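Local coordinates for protein mandelate racemase/muconate lactonizing enzyme/Enolase superfamily (Rhodobacter sphaeroides, PDB 2HZG) that belongs to the enolase superfamily, pairing an N-terminal capping domain with a TIM-barrel domain that binds a metal ion, sodium in this model, at residues Leu196-Val208 / Ala221-Ala234. Numbering follows the deposited sequence.
Sequences LMVDVGQIFGEDV and AGVLWLEEPFDAGA. With NA (sodium ion), chain C.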
ATOM      1  N   LEU A 196      14.652   9.545  26.183  1.00 20.08           N
ATOM      2  CA  LEU A 196      13.328  10.006  25.822  1.00 18.56           C
ATOM      3  C   LEU A 196      13.203  10.042  24.307  1.00 18.12           C
ATOM      4  O   LEU A 196      14.067  10.591  23.615  1.00 18.03           O
ATOM      5  CB  LEU A 196      13.024  11.386  26.424  1.00 17.99           C
ATOM      6  CG  LEU A 196      11.669  12.026  26.110  1.00 17.50           C
ATOM      7  CD1 LEU A 196      10.484  11.188  26.602  1.00 15.95           C
ATOM      8  CD2 LEU A 196      11.599  13.430  26.693  1.00 18.99           C
ATOM      9  N   MET A 197      12.134   9.429  23.804  1.00 17.35           N
ATOM     10  CA  MET A 197      11.855   9.416  22.380  1.00 16.74           C
ATOM     11  C   MET A 197      10.470  10.010  22.160  1.00 15.75           C
ATOM     12  O   MET A 197       9.615   9.953  23.050  1.00 14.22           O
ATOM     13  CB  MET A 197      11.947   8.001  21.815  1.00 16.77           C
ATOM     14  CG  MET A 197      13.361   7.404  21.824  1.00 20.00           C
ATOM     15  SD  MET A 197      13.942   6.820  23.454  1.00 24.99           S
ATOM     16  CE  MET A 197      12.990   5.380  23.670  1.00 22.90           C
ATOM     17  N   VAL A 198      10.272  10.592  20.976  1.00 14.92           N
ATOM     18  CA  VAL A 198       9.010  11.211  20.611  1.00 15.20           C
ATOM     19  C   VAL A 198       8.546  10.711  19.248  1.00 15.29           C
ATOM     20  O   VAL A 198       9.318  10.686  18.287  1.00 15.95           O
ATOM     21  CB  VAL A 198       9.105  12.763  20.616  1.00 15.59           C
ATOM     22  CG1 VAL A 198       7.779  13.415  20.131  1.00 14.17           C
ATOM     23  CG2 VAL A 198       9.509  13.273  22.010  1.00 15.92           C
ATOM     24  N   ASP A 199       7.283  10.314  19.192  1.00 15.00           N
ATOM     25  CA  ASP A 199       6.670   9.784  17.979  1.00 15.50           C
ATOM     26  C   ASP A 199       5.468  10.646  17.642  1.00 14.99           C
ATOM     27  O   ASP A 199       4.534  10.751  18.423  1.00 15.97           O
ATOM     28  CB  ASP A 199       6.270   8.327  18.253  1.00 15.20           C
ATOM     29  CG  ASP A 199       5.391   7.710  17.160  1.00 16.00           C
ATOM     30  OD1 ASP A 199       5.205   8.279  16.066  1.00 14.39           O
ATOM     31  OD2 ASP A 199       4.867   6.597  17.433  1.00 15.64           O
ATOM     32  N   VAL A 200       5.505  11.283  16.479  1.00 15.09           N
ATOM     33  CA  VAL A 200       4.436  12.207  16.082  1.00 14.12           C
ATOM     34  C   VAL A 200       3.420  11.666  15.069  1.00 14.69           C
ATOM     35  O   VAL A 200       2.557  12.411  14.587  1.00 13.90           O
ATOM     36  CB  VAL A 200       4.991  13.597  15.650  1.00 14.38           C
ATOM     37  CG1 VAL A 200       5.755  14.228  16.829  1.00 12.46           C
ATOM     38  CG2 VAL A 200       5.884  13.496  14.421  1.00 12.32           C
ATOM     39  N   GLY A 201       3.509  10.373  14.773  1.00 14.34           N
ATOM     40  CA  GLY A 201       2.494   9.722  13.967  1.00 14.59           C
ATOM     41  C   GLY A 201       2.180  10.387  12.632  1.00 14.57           C
ATOM     42  O   GLY A 201       1.011  10.535  12.279  1.00 14.77           O
ATOM     43  N   GLN A 202       3.214  10.804  11.910  1.00 14.51           N
ATOM     44  CA  GLN A 202       3.059  11.386  10.562  1.00 14.87           C
ATOM     45  C   GLN A 202       2.303  12.723  10.553  1.00 15.65           C
ATOM     46  O   GLN A 202       1.868  13.184   9.497  1.00 15.74           O
ATOM     47  CB  GLN A 202       2.387  10.378   9.606  1.00 15.35           C
ATOM     48  CG  GLN A 202       3.096   9.013   9.501  1.00 13.96           C
ATOM     49  CD  GLN A 202       2.484   8.134   8.399  1.00 17.32           C
ATOM     50  OE1 GLN A 202       1.729   8.621   7.553  1.00 19.38           O
ATOM     51  NE2 GLN A 202       2.755   6.847   8.447  1.00 18.25           N
ATOM     52  N   ILE A 203       2.171  13.368  11.719  1.00 16.02           N
ATOM     53  CA  ILE A 203       1.258  14.504  11.865  1.00 16.64           C
ATOM     54  C   ILE A 203       1.655  15.744  11.050  1.00 16.61           C
ATOM     55  O   ILE A 203       0.798  16.510  10.669  1.00 16.68           O
ATOM     56  CB  ILE A 203       1.018  14.892  13.350  1.00 16.75           C
ATOM     57  CG1 ILE A 203      -0.207  15.810  13.488  1.00 18.44           C
ATOM     58  CG2 ILE A 203       2.270  15.566  13.934  1.00 14.66           C
ATOM     59  CD1 ILE A 203      -1.535  15.171  13.056  1.00 19.92           C
ATOM     60  N   PHE A 204       2.941  15.940  10.779  1.00 17.44           N
ATOM     61  CA  PHE A 204       3.349  17.111  10.000  1.00 17.68           C
ATOM     62  C   PHE A 204       3.123  16.921   8.511  1.00 18.17           C
ATOM     63  O   PHE A 204       3.273  17.875   7.750  1.00 19.36           O
ATOM     64  CB  PHE A 204       4.778  17.553  10.344  1.00 17.89           C
ATOM     65  CG  PHE A 204       4.968  17.820  11.811  1.00 15.55           C
ATOM     66  CD1 PHE A 204       4.286  18.870  12.427  1.00 17.07           C
ATOM     67  CD2 PHE A 204       5.803  17.002  12.581  1.00 13.45           C
ATOM     68  CE1 PHE A 204       4.433  19.099  13.809  1.00 15.71           C
ATOM     69  CE2 PHE A 204       5.952  17.217  13.951  1.00 14.76           C
ATOM     70  CZ  PHE A 204       5.271  18.268  14.563  1.00 13.24           C
ATOM     71  N   GLY A 205       2.734  15.705   8.112  1.00 18.24           N
ATOM     72  CA  GLY A 205       2.341  15.399   6.732  1.00 18.43           C
ATOM     73  C   GLY A 205       3.519  15.550   5.786  1.00 18.04           C
ATOM     74  O   GLY A 205       4.325  14.630   5.633  1.00 17.87           O
ATOM     75  N   GLU A 206       3.618  16.720   5.155  1.00 18.16           N
ATOM     76  CA  GLU A 206       4.785  17.073   4.331  1.00 18.78           C
ATOM     77  C   GLU A 206       5.363  18.438   4.725  1.00 18.67           C
ATOM     78  O   GLU A 206       6.195  19.002   4.011  1.00 18.30           O
ATOM     79  CB  GLU A 206       4.401  17.100   2.849  1.00 18.58           C
ATOM     80  CG  GLU A 206       4.014  15.740   2.297  1.00 20.25           C
ATOM     81  CD  GLU A 206       3.569  15.830   0.838  1.00 21.63           C
ATOM     82  OE1 GLU A 206       4.427  16.093  -0.015  1.00 22.36           O
ATOM     83  OE2 GLU A 206       2.365  15.654   0.560  1.00 24.24           O
ATOM     84  N   ASP A 207       4.923  18.958   5.866  1.00 18.45           N
ATOM     85  CA  ASP A 207       5.272  20.322   6.276  1.00 18.13           C
ATOM     86  C   ASP A 207       6.612  20.299   7.027  1.00 18.30           C
ATOM     87  O   ASP A 207       6.653  20.152   8.273  1.00 17.56           O
ATOM     88  CB  ASP A 207       4.137  20.877   7.122  1.00 18.20           C
ATOM     89  CG  ASP A 207       4.234  22.379   7.360  1.00 18.69           C
ATOM     90  OD1 ASP A 207       5.315  22.981   7.226  1.00 19.50           O
ATOM     91  OD2 ASP A 207       3.197  22.947   7.731  1.00 21.13           O
ATOM     92  N   VAL A 208       7.702  20.374   6.259  1.00 17.96           N
ATOM     93  CA  VAL A 208       9.053  20.354   6.823  1.00 18.15           C
ATOM     94  C   VAL A 208       9.225  21.481   7.850  1.00 18.66           C
ATOM     95  O   VAL A 208       9.833  21.277   8.916  1.00 18.04           O
ATOM     96  CB  VAL A 208      10.155  20.433   5.743  1.00 18.34           C
ATOM     97  CG1 VAL A 208      11.548  20.491   6.386  1.00 17.63           C
ATOM     98  CG2 VAL A 208      10.059  19.222   4.799  1.00 18.12           C
ATOM     99  N   ALA A 221      14.897  19.153  25.495  1.00 20.14           N
ATOM    100  CA  ALA A 221      14.472  18.012  26.313  1.00 19.37           C
ATOM    101  C   ALA A 221      15.398  16.801  26.186  1.00 18.95           C
ATOM    102  O   ALA A 221      15.159  15.769  26.808  1.00 19.26           O
ATOM    103  CB  ALA A 221      13.034  17.626  25.975  1.00 19.66           C
ATOM    104  N   GLY A 222      16.435  16.925  25.364  1.00 18.36           N
ATOM    105  CA  GLY A 222      17.436  15.870  25.176  1.00 18.15           C
ATOM    106  C   GLY A 222      16.853  14.622  24.521  1.00 18.21           C
ATOM    107  O   GLY A 222      17.284  13.505  24.811  1.00 18.20           O
ATOM    108  N   VAL A 223      15.874  14.821  23.643  1.00 17.32           N
ATOM    109  CA  VAL A 223      15.205  13.713  22.945  1.00 16.58           C
ATOM    110  C   VAL A 223      16.149  12.972  21.978  1.00 16.92           C
ATOM    111  O   VAL A 223      16.886  13.586  21.182  1.00 16.55           O
ATOM    112  CB  VAL A 223      13.905  14.193  22.250  1.00 16.42           C
ATOM    113  CG1 VAL A 223      13.230  13.058  21.451  1.00 14.07           C
ATOM    114  CG2 VAL A 223      12.926  14.752  23.287  1.00 15.01           C
ATOM    115  N   LEU A 224      16.139  11.648  22.072  1.00 16.70           N
ATOM    116  CA  LEU A 224      16.997  10.800  21.242  1.00 17.29           C
ATOM    117  C   LEU A 224      16.570  10.777  19.761  1.00 16.64           C
ATOM    118  O   LEU A 224      17.404  10.922  18.866  1.00 15.91           O
ATOM    119  CB  LEU A 224      17.041   9.372  21.815  1.00 17.75           C
ATOM    120  CG  LEU A 224      17.815   8.287  21.047  1.00 20.65           C
ATOM    121  CD1 LEU A 224      19.315   8.589  21.032  1.00 23.19           C
ATOM    122  CD2 LEU A 224      17.531   6.882  21.622  1.00 23.82           C
ATOM    123  N   TRP A 225      15.277  10.559  19.509  1.00 16.26           N
ATOM    124  CA  TRP A 225      14.801  10.520  18.150  1.00 15.68           C
ATOM    125  C   TRP A 225      13.399  11.076  18.038  1.00 15.21           C
ATOM    126  O   TRP A 225      12.628  11.115  19.015  1.00 15.52           O
ATOM    127  CB  TRP A 225      14.906   9.104  17.522  1.00 15.45           C
ATOM    128  CG  TRP A 225      13.829   8.080  17.936  1.00 16.23           C
ATOM    129  CD1 TRP A 225      12.459   8.201  17.818  1.00 16.36           C
ATOM    130  CD2 TRP A 225      14.062   6.768  18.481  1.00 15.25           C
ATOM    131  NE1 TRP A 225      11.837   7.043  18.278  1.00 15.81           N
ATOM    132  CE2 TRP A 225      12.803   6.157  18.680  1.00 13.77           C
ATOM    133  CE3 TRP A 225      15.221   6.052  18.816  1.00 14.72           C
ATOM    134  CZ2 TRP A 225      12.673   4.867  19.216  1.00 13.55           C
ATOM    135  CZ3 TRP A 225      15.091   4.782  19.335  1.00 16.06           C
ATOM    136  CH2 TRP A 225      13.822   4.198  19.524  1.00 13.80           C
ATOM    137  N   LEU A 226      13.099  11.520  16.825  1.00 14.61           N
ATOM    138  CA  LEU A 226      11.794  12.004  16.439  1.00 14.35           C
ATOM    139  C   LEU A 226      11.300  11.033  15.397  1.00 14.15           C
ATOM    140  O   LEU A 226      11.894  10.896  14.336  1.00 14.67           O
ATOM    141  CB  LEU A 226      11.906  13.419  15.854  1.00 13.73           C
ATOM    142  CG  LEU A 226      10.621  13.971  15.228  1.00 14.60           C
ATOM    143  CD1 LEU A 226       9.518  14.122  16.294  1.00 13.83           C
ATOM    144  CD2 LEU A 226      10.927  15.293  14.485  1.00 15.14           C
ATOM    145  N   GLU A 227      10.200  10.359  15.714  1.00 14.93           N
ATOM    146  CA  GLU A 227       9.706   9.229  14.935  1.00 13.89           C
ATOM    147  C   GLU A 227       8.523   9.634  14.052  1.00 13.71           C
ATOM    148  O   GLU A 227       7.641  10.383  14.480  1.00 13.44           O
ATOM    149  CB  GLU A 227       9.335   8.104  15.906  1.00 14.48           C
ATOM    150  CG  GLU A 227       8.671   6.886  15.307  1.00 14.04           C
ATOM    151  CD  GLU A 227       8.517   5.766  16.321  1.00 16.04           C
ATOM    152  OE1 GLU A 227       9.300   5.697  17.295  1.00 15.13           O
ATOM    153  OE2 GLU A 227       7.626   4.919  16.112  1.00 19.31           O
ATOM    154  N   GLU A 228       8.542   9.164  12.806  1.00 13.93           N
ATOM    155  CA  GLU A 228       7.454   9.406  11.847  1.00 15.35           C
ATOM    156  C   GLU A 228       7.028  10.875  11.742  1.00 14.62           C
ATOM    157  O   GLU A 228       5.843  11.176  11.917  1.00 14.40           O
ATOM    158  CB  GLU A 228       6.222   8.545  12.200  1.00 15.65           C
ATOM    159  CG  GLU A 228       6.405   7.051  11.922  1.00 19.93           C
ATOM    160  CD  GLU A 228       5.156   6.431  11.301  1.00 24.33           C
ATOM    161  OE1 GLU A 228       5.207   6.088  10.072  1.00 22.97           O
ATOM    162  OE2 GLU A 228       4.118   6.334  12.029  1.00 22.23           O
ATOM    163  N   PRO A 229       7.981  11.799  11.471  1.00 14.77           N
ATOM    164  CA  PRO A 229       7.509  13.205  11.382  1.00 15.16           C
ATOM    165  C   PRO A 229       6.505  13.446  10.235  1.00 14.90           C
ATOM    166  O   PRO A 229       5.685  14.346  10.323  1.00 14.56           O
ATOM    167  CB  PRO A 229       8.804  14.013  11.131  1.00 14.85           C
ATOM    168  CG  PRO A 229       9.785  12.978  10.551  1.00 14.76           C
ATOM    169  CD  PRO A 229       9.435  11.669  11.221  1.00 14.26           C
ATOM    170  N   PHE A 230       6.587  12.640   9.179  1.00 15.31           N
ATOM    171  CA  PHE A 230       5.871  12.903   7.925  1.00 15.81           C
ATOM    172  C   PHE A 230       5.135  11.681   7.381  1.00 17.09           C
ATOM    173  O   PHE A 230       5.314  10.569   7.909  1.00 16.31           O
ATOM    174  CB  PHE A 230       6.871  13.375   6.861  1.00 15.05           C
ATOM    175  CG  PHE A 230       7.686  14.578   7.274  1.00 14.93           C
ATOM    176  CD1 PHE A 230       7.070  15.828   7.469  1.00 13.92           C
ATOM    177  CD2 PHE A 230       9.062  14.462   7.457  1.00 12.26           C
ATOM    178  CE1 PHE A 230       7.829  16.947   7.848  1.00 14.22           C
ATOM    179  CE2 PHE A 230       9.830  15.570   7.839  1.00 13.86           C
ATOM    180  CZ  PHE A 230       9.219  16.814   8.034  1.00 12.81           C
ATOM    181  N   ASP A 231       4.331  11.884   6.318  1.00 17.97           N
ATOM    182  CA  ASP A 231       3.802  10.771   5.503  1.00 19.58           C
ATOM    183  C   ASP A 231       4.914   9.743   5.337  1.00 19.21           C
ATOM    184  O   ASP A 231       6.055  10.127   5.094  1.00 19.47           O
ATOM    185  CB  ASP A 231       3.449  11.202   4.060  1.00 20.41           C
ATOM    186  CG  ASP A 231       2.266  12.147   3.960  1.00 23.58           C
ATOM    187  OD1 ASP A 231       1.569  12.415   4.962  1.00 26.48           O
ATOM    188  OD2 ASP A 231       2.027  12.608   2.815  1.00 28.08           O
ATOM    189  N   ALA A 232       4.572   8.456   5.396  1.00 19.56           N
ATOM    190  CA  ALA A 232       5.565   7.374   5.270  1.00 19.96           C
ATOM    191  C   ALA A 232       6.402   7.447   3.985  1.00 20.24           C
ATOM    192  O   ALA A 232       7.614   7.172   3.996  1.00 21.00           O
ATOM    193  CB  ALA A 232       4.884   6.016   5.385  1.00 20.06           C
ATOM    194  N   GLY A 233       5.761   7.819   2.882  1.00 19.51           N
ATOM    195  CA  GLY A 233       6.462   7.936   1.597  1.00 18.42           C
ATOM    196  C   GLY A 233       7.210   9.237   1.354  1.00 17.89           C
ATOM    197  O   GLY A 233       7.942   9.351   0.365  1.00 16.74           O
ATOM    198  N   ALA A 234       7.042  10.217   2.250  1.00 17.21           N
ATOM    199  CA  ALA A 234       7.684  11.543   2.081  1.00 16.65           C
ATOM    200  C   ALA A 234       9.164  11.535   2.475  1.00 15.85           C
ATOM    201  O   ALA A 234       9.550  12.136   3.472  1.00 15.44           O
ATOM    202  CB  ALA A 234       6.924  12.624   2.848  1.00 15.95           C
TER
HETATM  203 NA    NA C1101       5.295   4.684  16.156  1.00 22.84          NA
HETATM  204  O   HOH W   1      17.007  11.061  25.741  1.00 27.56           O
HETATM  205  O   HOH W   2       4.185   6.666  14.444  1.00 18.20           O
HETATM  206  O   HOH W   3       1.295   7.560   5.096  1.00 23.87           O
HETATM  207  O   HOH W   4      -0.327  10.394   6.830  1.00 37.57           O
HETATM  208  O   HOH W   5       2.991   3.834  15.983  1.00 18.95           O
HETATM  209  O   HOH W   6       5.248   3.201  18.253  1.00 19.08           O
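Asp-199 and Glu-227 stand side by side at the C-terminal ends of two neighbouring parallel strands of the TIM barrel, and each gives one oxygen to the sodium ion. Their carboxylates are stacked, planes 14° apart; OD2 of Asp-199 and OE2 of Glu-227 lie 3.5 Å from each other, and the shared metal, also bound by Glu-254 and waters, probably offsets their like charges. Paired across the strands, the two residues project from the same face, and with CG anti to the backbone N in each their carboxylates reach the same metal. The other oxygens are held too: Asp-199 OD1 closes an Asx turn onto Gly-201 N, while Glu-227 OE1 takes Trp-225 NE1 on its anti lone pair and a salt bridge from Lys-165.

One step back along this face, Met-197 lies over the Trp-225 indole. Its CG sits 3.5 Å from the centroid of the six-membered ring, a CH-pi contact, and SD stands farther off above the same ring. On the opposite face, Val-198 CG2 meets Val-223 CG1 at 3.8 Å, with the two side chains crossing at about a right angle.

Beyond the strands the two loops stay paired. Gln-202, its chain extended, reaches Glu-228: NE2 bonds OE1 at 3.0 Å from above the carboxylate plane, with amide and carboxylate nearly perpendicular (86°). Farther on, Asp-231 N bonds Gly-205 O, and Asp-231 OD2 is held by His-260 of the second subunit. The Phe-230 ring turns its edge to the backbone opposite, where Asp-207 O lies in the ring plane, 3.4 Å from Phe-230 CE1.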